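Local coordinates for transcriptional regulator, LuxR family (PDB 3MQQ), which is probably a DNA-binding transcriptional regulator of the LuxR family, represented here by its PAS domain alone, at residues 7-12 against 24-29; 29-34 against 108-113. One frame throughout, in Å; residues are numbered along the deposited sequence.

Contact 1: residues 7-12 against 24-29; sequences TAFHLA and IEDCND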
loop_
_atom_site.group_PDB
_atom_site.type_symbol
_atom_site.label_atom_id
_atom_site.label_comp_id
_atom_site.label_asym_id
_atom_site.label_seq_id
_atom_site.Cartn_x
_atom_site.Cartn_y
_atom_site.Cartn_z
ATOM N N THR B 7 11.370 9.366 2.752
ATOM C CA THR B 7 10.629 9.323 4.021
ATOM C C THR B 7 9.278 8.604 3.892
ATOM O O THR B 7 8.932 7.791 4.755
ATOM C CB THR B 7 10.433 10.734 4.629
ATOM O OG1 THR B 7 11.711 11.368 4.782
ATOM C CG2 THR B 7 9.788 10.637 6.008
ATOM N N ALA B 8 8.518 8.882 2.826
ATOM C CA ALA B 8 7.229 8.206 2.635
ATOM C C ALA B 8 7.427 6.691 2.575
ATOM O O ALA B 8 6.729 5.942 3.239
ATOM C CB ALA B 8 6.518 8.697 1.378
ATOM N N PHE B 9 8.406 6.262 1.794
ATOM C CA PHE B 9 8.707 4.828 1.660
ATOM C C PHE B 9 8.952 4.204 3.054
ATOM O O PHE B 9 8.385 3.172 3.396
ATOM C CB PHE B 9 9.940 4.651 0.774
ATOM C CG PHE B 9 10.357 3.214 0.578
ATOM C CD1 PHE B 9 9.812 2.462 -0.460
ATOM C CD2 PHE B 9 11.303 2.627 1.412
ATOM C CE1 PHE B 9 10.214 1.118 -0.671
ATOM C CE2 PHE B 9 11.728 1.289 1.199
ATOM C CZ PHE B 9 11.168 0.540 0.151
ATOM N N HIS B 10 9.810 4.840 3.836
ATOM C CA HIS B 10 10.134 4.313 5.166
ATOM C C HIS B 10 9.063 4.442 6.245
ATOM O O HIS B 10 9.065 3.651 7.205
ATOM C CB HIS B 10 11.493 4.848 5.611
ATOM C CG HIS B 10 12.628 4.203 4.878
ATOM N ND1 HIS B 10 13.429 4.881 3.986
ATOM C CD2 HIS B 10 13.059 2.918 4.867
ATOM C CE1 HIS B 10 14.332 4.053 3.489
ATOM N NE2 HIS B 10 14.128 2.857 4.008
ATOM N N LEU B 11 8.164 5.410 6.085
ATOM C CA LEU B 11 7.083 5.695 7.049
ATOM C C LEU B 11 5.831 4.866 6.764
ATOM O O LEU B 11 4.966 4.733 7.643
ATOM C CB LEU B 11 6.690 7.183 6.983
ATOM C CG LEU B 11 5.666 7.781 7.964
ATOM C CD1 LEU B 11 6.232 7.748 9.389
ATOM C CD2 LEU B 11 5.284 9.202 7.563
ATOM N N ALA B 12 5.716 4.349 5.533
ATOM C CA ALA B 12 4.463 3.737 5.062
ATOM C C ALA B 12 3.952 2.661 5.989
ATOM O O ALA B 12 4.713 1.857 6.465
ATOM C CB ALA B 12 4.631 3.164 3.639
ATOM N N ILE B 24 14.714 -8.862 -2.941
ATOM C CA ILE B 24 14.402 -7.600 -2.274
ATOM C C ILE B 24 15.641 -6.693 -2.320
ATOM O O ILE B 24 16.642 -7.002 -1.688
ATOM C CB ILE B 24 14.060 -7.837 -0.811
ATOM C CG1 ILE B 24 12.787 -8.705 -0.669
ATOM C CG2 ILE B 24 13.969 -6.507 -0.055
ATOM C CD1 ILE B 24 12.508 -9.098 0.813
ATOM N N GLU B 25 15.578 -5.592 -3.073
ATOM C CA GLU B 25 16.707 -4.659 -3.143
ATOM C C GLU B 25 16.609 -3.573 -2.071
ATOM O O GLU B 25 17.633 -3.066 -1.583
ATOM C CB GLU B 25 16.832 -4.048 -4.539
ATOM C CG GLU B 25 16.874 -5.078 -5.646
ATOM C CD GLU B 25 18.234 -5.728 -5.782
ATOM O OE1 GLU B 25 18.981 -5.321 -6.687
ATOM O OE2 GLU B 25 18.559 -6.631 -4.987
ATOM N N ASP B 26 15.375 -3.229 -1.694
ATOM C CA ASP B 26 15.158 -2.288 -0.604
ATOM C C ASP B 26 13.804 -2.591 -0.013
ATOM O O ASP B 26 12.944 -3.143 -0.692
ATOM C CB ASP B 26 15.253 -0.837 -1.094
ATOM C CG ASP B 26 15.432 0.166 0.033
ATOM O OD1 ASP B 26 15.620 -0.215 1.215
ATOM O OD2 ASP B 26 15.413 1.379 -0.270
ATOM N N CYS B 27 13.636 -2.264 1.265
ATOM C CA CYS B 27 12.352 -2.470 1.905
ATOM C C CYS B 27 12.244 -1.524 3.088
ATOM O O CYS B 27 13.223 -0.884 3.518
ATOM C CB CYS B 27 12.139 -3.950 2.351
ATOM S SG CYS B 27 13.124 -4.471 3.819
ATOM N N ASN B 28 11.040 -1.422 3.611
ATOM C CA ASN B 28 10.823 -0.580 4.768
ATOM C C ASN B 28 10.704 -1.362 6.082
ATOM O O ASN B 28 10.674 -2.625 6.089
ATOM C CB ASN B 28 9.622 0.384 4.551
ATOM C CG ASN B 28 8.290 -0.324 4.378
ATOM O OD1 ASN B 28 8.171 -1.549 4.509
ATOM N ND2 ASN B 28 7.261 0.469 4.090
ATOM N N ASP B 29 10.612 -0.599 7.178
ATOM C CA ASP B 29 10.517 -1.184 8.527
ATOM C C ASP B 29 9.226 -1.999 8.680
ATOM O O ASP B 29 9.217 -3.000 9.380
ATOM C CB ASP B 29 10.656 -0.123 9.636
ATOM C CG ASP B 29 12.109 0.178 9.996
ATOM O OD1 ASP B 29 13.031 -0.528 9.526
ATOM O OD2 ASP B 29 12.348 1.106 10.792
HETATM O O HOH W 1 11.340 1.992 7.231
#

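Contact 2: residues 29-34 against 108-113; sequences DELAAI and WTFEDL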
loop_
_atom_site.group_PDB
_atom_site.type_symbol
_atom_site.label_atom_id
_atom_site.label_comp_id
_atom_site.label_asym_id
_atom_site.label_seq_id
_atom_site.Cartn_x
_atom_site.Cartn_y
_atom_site.Cartn_z
ATOM N N ASP B 29 10.612 -0.599 7.178
ATOM C CA ASP B 29 10.517 -1.184 8.527
ATOM C C ASP B 29 9.226 -1.999 8.680
ATOM O O ASP B 29 9.217 -3.000 9.380
ATOM C CB ASP B 29 10.656 -0.123 9.636
ATOM C CG ASP B 29 12.109 0.178 9.996
ATOM O OD1 ASP B 29 13.031 -0.528 9.526
ATOM O OD2 ASP B 29 12.348 1.106 10.792
ATOM N N GLU B 30 8.127 -1.575 8.032
ATOM C CA GLU B 30 6.888 -2.343 8.136
ATOM C C GLU B 30 7.039 -3.756 7.586
ATOM O O GLU B 30 6.483 -4.713 8.179
ATOM C CB GLU B 30 5.703 -1.611 7.484
ATOM C CG GLU B 30 4.291 -2.274 7.682
ATOM C CD GLU B 30 3.886 -2.480 9.130
ATOM O OE1 GLU B 30 4.266 -1.663 9.986
ATOM O OE2 GLU B 30 3.143 -3.462 9.406
ATOM N N LEU B 31 7.738 -3.898 6.458
ATOM C CA LEU B 31 7.987 -5.252 5.909
ATOM C C LEU B 31 8.739 -6.115 6.923
ATOM O O LEU B 31 8.372 -7.288 7.150
ATOM C CB LEU B 31 8.750 -5.203 4.583
ATOM C CG LEU B 31 8.813 -6.628 4.011
ATOM C CD1 LEU B 31 7.485 -7.035 3.336
ATOM C CD2 LEU B 31 10.003 -6.808 3.080
ATOM N N ALA B 32 9.776 -5.545 7.533
ATOM C CA ALA B 32 10.546 -6.200 8.598
ATOM C C ALA B 32 9.631 -6.635 9.750
ATOM O O ALA B 32 9.758 -7.751 10.263
ATOM C CB ALA B 32 11.642 -5.290 9.107
ATOM N N ALA B 33 8.714 -5.746 10.135
ATOM C CA ALA B 33 7.782 -6.015 11.227
ATOM C C ALA B 33 6.910 -7.210 10.882
ATOM O O ALA B 33 6.778 -8.133 11.696
ATOM C CB ALA B 33 6.929 -4.764 11.565
ATOM N N ILE B 34 6.361 -7.206 9.661
ATOM C CA ILE B 34 5.453 -8.274 9.249
ATOM C C ILE B 34 6.170 -9.619 9.327
ATOM O O ILE B 34 5.615 -10.611 9.837
ATOM C CB ILE B 34 4.918 -8.050 7.816
ATOM C CG1 ILE B 34 4.031 -6.791 7.742
ATOM C CG2 ILE B 34 4.183 -9.297 7.314
ATOM C CD1 ILE B 34 3.771 -6.290 6.309
ATOM N N TRP B 108 6.543 -3.719 -4.901
ATOM C CA TRP B 108 5.650 -4.715 -4.294
ATOM C C TRP B 108 5.210 -4.263 -2.920
ATOM O O TRP B 108 5.990 -3.649 -2.211
ATOM C CB TRP B 108 6.368 -6.053 -4.186
ATOM C CG TRP B 108 6.575 -6.658 -5.549
ATOM C CD1 TRP B 108 7.592 -6.404 -6.431
ATOM C CD2 TRP B 108 5.708 -7.579 -6.181
ATOM N NE1 TRP B 108 7.403 -7.118 -7.594
ATOM C CE2 TRP B 108 6.259 -7.866 -7.458
ATOM C CE3 TRP B 108 4.519 -8.198 -5.794
ATOM C CZ2 TRP B 108 5.651 -8.749 -8.352
ATOM C CZ3 TRP B 108 3.910 -9.090 -6.693
ATOM C CH2 TRP B 108 4.482 -9.345 -7.954
ATOM N N THR B 109 3.953 -4.573 -2.576
ATOM C CA THR B 109 3.383 -4.179 -1.281
ATOM C C THR B 109 2.936 -5.417 -0.553
ATOM O O THR B 109 2.515 -6.374 -1.175
ATOM C CB THR B 109 2.167 -3.185 -1.387
ATOM O OG1 THR B 109 1.005 -3.886 -1.855
ATOM C CG2 THR B 109 2.435 -1.993 -2.301
ATOM N N PHE B 110 2.993 -5.372 0.782
ATOM C CA PHE B 110 2.601 -6.513 1.616
ATOM C C PHE B 110 1.806 -5.975 2.803
ATOM O O PHE B 110 2.232 -5.023 3.419
ATOM C CB PHE B 110 3.873 -7.169 2.174
ATOM C CG PHE B 110 4.747 -7.764 1.113
ATOM C CD1 PHE B 110 4.722 -9.125 0.874
ATOM C CD2 PHE B 110 5.576 -6.957 0.340
ATOM C CE1 PHE B 110 5.499 -9.676 -0.156
ATOM C CE2 PHE B 110 6.366 -7.518 -0.669
ATOM C CZ PHE B 110 6.326 -8.855 -0.906
ATOM N N GLU B 111 0.668 -6.585 3.123
ATOM C CA GLU B 111 -0.056 -6.168 4.275
ATOM C C GLU B 111 -0.520 -7.410 5.041
ATOM O O GLU B 111 -1.102 -8.297 4.461
ATOM C CB GLU B 111 -1.258 -5.315 3.851
ATOM C CG GLU B 111 -2.111 -4.895 5.022
ATOM C CD GLU B 111 -3.280 -4.059 4.598
ATOM O OE1 GLU B 111 -3.694 -4.165 3.426
ATOM O OE2 GLU B 111 -3.792 -3.290 5.434
ATOM N N ASP B 112 -0.227 -7.469 6.345
ATOM C CA ASP B 112 -0.629 -8.606 7.186
ATOM C C ASP B 112 -2.131 -8.547 7.381
ATOM O O ASP B 112 -2.697 -7.496 7.780
ATOM C CB ASP B 112 0.098 -8.512 8.552
ATOM C CG ASP B 112 -0.035 -9.767 9.421
ATOM O OD1 ASP B 112 -0.882 -10.633 9.168
ATOM O OD2 ASP B 112 0.692 -9.829 10.434
ATOM N N LEU B 113 -2.788 -9.676 7.106
ATOM C CA LEU B 113 -4.235 -9.742 7.262
ATOM C C LEU B 113 -4.647 -10.411 8.565
ATOM O O LEU B 113 -5.806 -10.768 8.728
ATOM C CB LEU B 113 -4.879 -10.429 6.059
ATOM C CG LEU B 113 -4.452 -9.857 4.698
ATOM C CD1 LEU B 113 -5.004 -10.702 3.591
ATOM C CD2 LEU B 113 -4.875 -8.384 4.530
HETATM O O HOH W 2 0.989 -5.128 7.847
#

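Contact 1: residues 7-12 against 24-29
N28 is the N-cap of helix 29-34 in this PAS domain, and its side chain also turns back to F9 on the N-terminal helix 5-11. N28 CG sits between the backbone N and the carbonyl carbon (chi1 64°), which brings ND2 to a carbonyl in the last turn of that helix. ND2 donates to F9 O at 3.0 Å. The N-H...O angle is 156°, the donor lies nearly in line with the C=O bond, and the oxygen is close to the amide plane of N28. The F9 ring reaches the backbone of C27. Its CE2 reaches C27 C at 3.4 Å, and its CZ lies 3.7 Å from C27 CA. The same CE2 approaches D26 OD2 at 4.0 Å, and that carboxylate oxygen is hydrogen-bonded to Y5 OH of the second subunit. F9 CD2 lies over one face of the H10 imidazole, above its centre, 3.8 Å from the plane. Water 1 links the backbones: it donates to H10 O at 2.8 Å and accepts from D29 N at 2.7 Å. Outside the segments, N28 ND2 also donates to I14 O, while N28 OD1 accepts from L16 N and L31 N. The buried amide therefore has two bonds on each polar atom, which fixes its rotation and ties the N-terminal helix to the start of helix 29-34.

Contact 2: residues 29-34 against 108-113
I34 points its CB from helix 29-34 toward D112 and F110 on strand 108-112. From CB the side chain splits. CG2 lies anti to the backbone N and ends 4.3 Å from D112 CB. CG1 takes the place beside the backbone N (chi1 -65°), and the extended second torsion carries CD1 out over the strand backbone. CD1 is the tip that does most of the touching. It comes to 3.5 Å from F110 O and to 4.2 Å from D112 N, and it also lies against F110 CB. One turn earlier, L31 meets the same phenylalanine. Its CB does not aim at the strand, but CD1 bends across to F110 CD2 at 3.6 Å, and the two side chains cross at a slant. This is a helix laid on the antiparallel sheet of the PAS fold. The axes of segments 29-34 and 108-112 approach to 8.9 Å, with 45° between their N-to-C directions. Strand 106-112 is the middle strand, flanked by 15-20 and 87-96. V17 and V92 from these neighbours also touch F110, and F88 touches I34. The carboxylate of D112 is held from outside the two segments: OD1 is hydrogen-bonded to S114 OG and OD2 forms a salt bridge with R82, whose NH1 also donates to I34 O. Water 2 donates to E30 OE2 at 3.1 Å and accepts from D112 N at 3.0 Å.

How the contacts relate
Contacts 1 and 2 follow each other along the chain and share D29, with their centres 10 Å apart. The helix that starts at contact 1 is the one that contact 2 lays on the sheet. The two also touch directly: A12 O lies 3.7 Å from E30 CB, and I24 CD1 lies 4.1 Å from L31 CD2. Contact 1 combines the amide of N28 with the packing of F9; contact 2 is mainly apolar. Both reach the second subunit. Measured from the nearest side-chain atoms, D112 is about 3 Å from a bound ethanol, probably from the crystallisation liquor, though it may mark a pocket. The sodium ion is about 12 Å from D26 and 9 Å from F110.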